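Local atomic coordinates of Lin1840 protein (Listeria innocua serovar 6a, PDB entry 4ZOC), a protein that probably hydrolyses terminal, non-reducing beta-D-glucosyl residues with release of beta-D-glucose, as a family 3 glycoside hydrolase linked to beta-1,2-glucan metabolism. Residues 371-376 / 663-668. The protein carries 2 engineered substitutions. Residues are numbered along the deposited sequence; the frame is centred on the assembly and turned at random.
Sequences GVESAV and FEKVAL
A single interdomain salt bridge, Glu373 to Lys665, ties the last turn of helix 361-374 to strand 659-668 of the fibronectin type III-like domain in this three-domain family 3 glycosidase. After Ala375, where the chain leaves the helical conformation, it enters strand 376-380, at the margin of the mixed sheet that belongs to the C-terminal glycosidase domain. Since the nearest CA atoms, those of Glu373 and Lys665, are 9.9 Å apart, the gap is bridged chiefly by the long side chain of Lys665, with Glu373 OE1 at its end, and the buried surface amounts to just 96 Å². Lys665 reaches across as a long arm: CG stands anti to the backbone N (chi1 -171°), and the chain stays nearly straight until a bend at chi3 directs NZ to the end of the helix. The Glu373 chain is bent at chi2 (-73°), which brings OE1 round to the ammonium group of Lys665. Lys665 NZ also lies 3.1 Å from the backbone Glu373 O. Ser109 O and Ser547 OG also accept hydrogen bonds from this ammonium group, so residues from beyond the two segments help to fix its position. The other carboxylate oxygen, Glu373 OE2, pairs with Lys639 on the adjoining strand 638-648; flanking lysines would probably favour the ionised acid. Lys665 NZ lies 2.7 Å from Glu373 OE1, which it meets on the anti side, 31° out of the carboxylate plane.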
loop_
_atom_site.group_PDB
_atom_site.type_symbol
_atom_site.label_atom_id
_atom_site.label_comp_id
_atom_site.label_asym_id
_atom_site.label_seq_id
_atom_site.Cartn_x
_atom_site.Cartn_y
_atom_site.Cartn_z
ATOM N N GLY A 371 -31.373 8.816 3.762
ATOM C CA GLY A 371 -31.078 7.500 4.343
ATOM C C GLY A 371 -31.627 6.359 3.495
ATOM O O GLY A 371 -30.899 5.363 3.288
ATOM N N VAL A 372 -32.879 6.457 3.013
ATOM C CA VAL A 372 -33.407 5.384 2.170
ATOM C C VAL A 372 -32.750 5.362 0.785
ATOM O O VAL A 372 -32.800 4.335 0.063
ATOM C CB VAL A 372 -34.952 5.323 2.127
ATOM C CG1 VAL A 372 -35.506 5.268 3.548
ATOM C CG2 VAL A 372 -35.564 6.461 1.444
ATOM N N GLU A 373 -32.184 6.491 0.344
ATOM C CA GLU A 373 -31.415 6.483 -0.954
ATOM C C GLU A 373 -30.027 5.837 -0.857
ATOM O O GLU A 373 -29.509 5.328 -1.849
ATOM C CB GLU A 373 -31.168 7.915 -1.501
ATOM C CG GLU A 373 -32.449 8.635 -1.905
ATOM C CD GLU A 373 -33.041 8.102 -3.172
ATOM O OE1 GLU A 373 -32.277 7.676 -4.070
ATOM O OE2 GLU A 373 -34.280 8.071 -3.235
ATOM N N SER A 374 -29.465 5.844 0.330
ATOM C CA SER A 374 -28.044 5.570 0.600
ATOM C C SER A 374 -27.750 4.154 1.140
ATOM O O SER A 374 -26.634 3.641 1.005
ATOM C CB SER A 374 -27.555 6.554 1.643
ATOM O OG SER A 374 -27.598 7.856 1.144
ATOM N N ALA A 375 -28.744 3.531 1.725
ATOM C CA ALA A 375 -28.584 2.150 2.239
ATOM C C ALA A 375 -28.376 1.194 1.061
ATOM O O ALA A 375 -28.901 1.444 -0.060
ATOM C CB ALA A 375 -29.772 1.720 3.037
ATOM N N VAL A 376 -27.699 0.075 1.323
ATOM C CA VAL A 376 -27.353 -0.873 0.246
ATOM C C VAL A 376 -27.773 -2.252 0.666
ATOM O O VAL A 376 -27.371 -2.783 1.685
ATOM C CB VAL A 376 -25.865 -0.910 -0.123
ATOM C CG1 VAL A 376 -25.645 -1.862 -1.297
ATOM C CG2 VAL A 376 -25.348 0.480 -0.408
ATOM N N PHE A 663 -23.359 8.212 -14.639
ATOM C CA PHE A 663 -24.358 7.455 -13.853
ATOM C C PHE A 663 -25.634 8.277 -13.696
ATOM O O PHE A 663 -25.565 9.521 -13.666
ATOM C CB PHE A 663 -23.780 7.075 -12.466
ATOM C CG PHE A 663 -23.475 8.267 -11.583
ATOM C CD1 PHE A 663 -22.257 8.868 -11.627
ATOM C CD2 PHE A 663 -24.436 8.765 -10.708
ATOM C CE1 PHE A 663 -21.982 9.918 -10.809
ATOM C CE2 PHE A 663 -24.139 9.837 -9.889
ATOM C CZ PHE A 663 -22.908 10.431 -9.939
ATOM N N GLU A 664 -26.781 7.608 -13.588
ATOM C CA GLU A 664 -28.070 8.245 -13.309
ATOM C C GLU A 664 -28.952 7.228 -12.604
ATOM O O GLU A 664 -29.062 6.036 -12.984
ATOM C CB GLU A 664 -28.834 8.707 -14.595
ATOM C CG GLU A 664 -30.117 9.422 -14.245
ATOM C CD GLU A 664 -30.882 10.035 -15.397
ATOM O OE1 GLU A 664 -30.278 10.370 -16.440
ATOM O OE2 GLU A 664 -32.124 10.205 -15.245
ATOM N N LYS A 665 -29.541 7.668 -11.544
ATOM C CA LYS A 665 -30.478 6.867 -10.788
ATOM C C LYS A 665 -31.895 7.122 -11.315
ATOM O O LYS A 665 -32.331 8.268 -11.412
ATOM C CB LYS A 665 -30.399 7.199 -9.300
ATOM C CG LYS A 665 -31.187 6.280 -8.426
ATOM C CD LYS A 665 -30.784 6.607 -6.986
ATOM C CE LYS A 665 -30.792 5.441 -6.124
ATOM N NZ LYS A 665 -30.396 5.809 -4.740
ATOM N N VAL A 666 -32.582 6.051 -11.677
ATOM C CA VAL A 666 -33.835 6.197 -12.452
ATOM C C VAL A 666 -34.947 5.550 -11.659
ATOM O O VAL A 666 -34.840 4.428 -11.289
ATOM C CB VAL A 666 -33.725 5.563 -13.869
ATOM C CG1 VAL A 666 -34.955 5.857 -14.693
ATOM C CG2 VAL A 666 -32.527 6.092 -14.657
ATOM N N ALA A 667 -35.989 6.317 -11.358
ATOM C CA ALA A 667 -37.169 5.860 -10.644
ATOM C C ALA A 667 -38.263 5.366 -11.629
ATOM O O ALA A 667 -38.540 6.020 -12.653
ATOM C CB ALA A 667 -37.712 7.004 -9.827
ATOM N N LEU A 668 -38.786 4.181 -11.372
ATOM C CA LEU A 668 -39.727 3.561 -12.289
ATOM C C LEU A 668 -40.820 2.861 -11.531
ATOM O O LEU A 668 -40.539 2.024 -10.677
ATOM C CB LEU A 668 -39.024 2.507 -13.139
ATOM C CG LEU A 668 -37.949 3.031 -14.058
ATOM C CD1 LEU A 668 -37.057 1.900 -14.476
ATOM C CD2 LEU A 668 -38.478 3.770 -15.285
#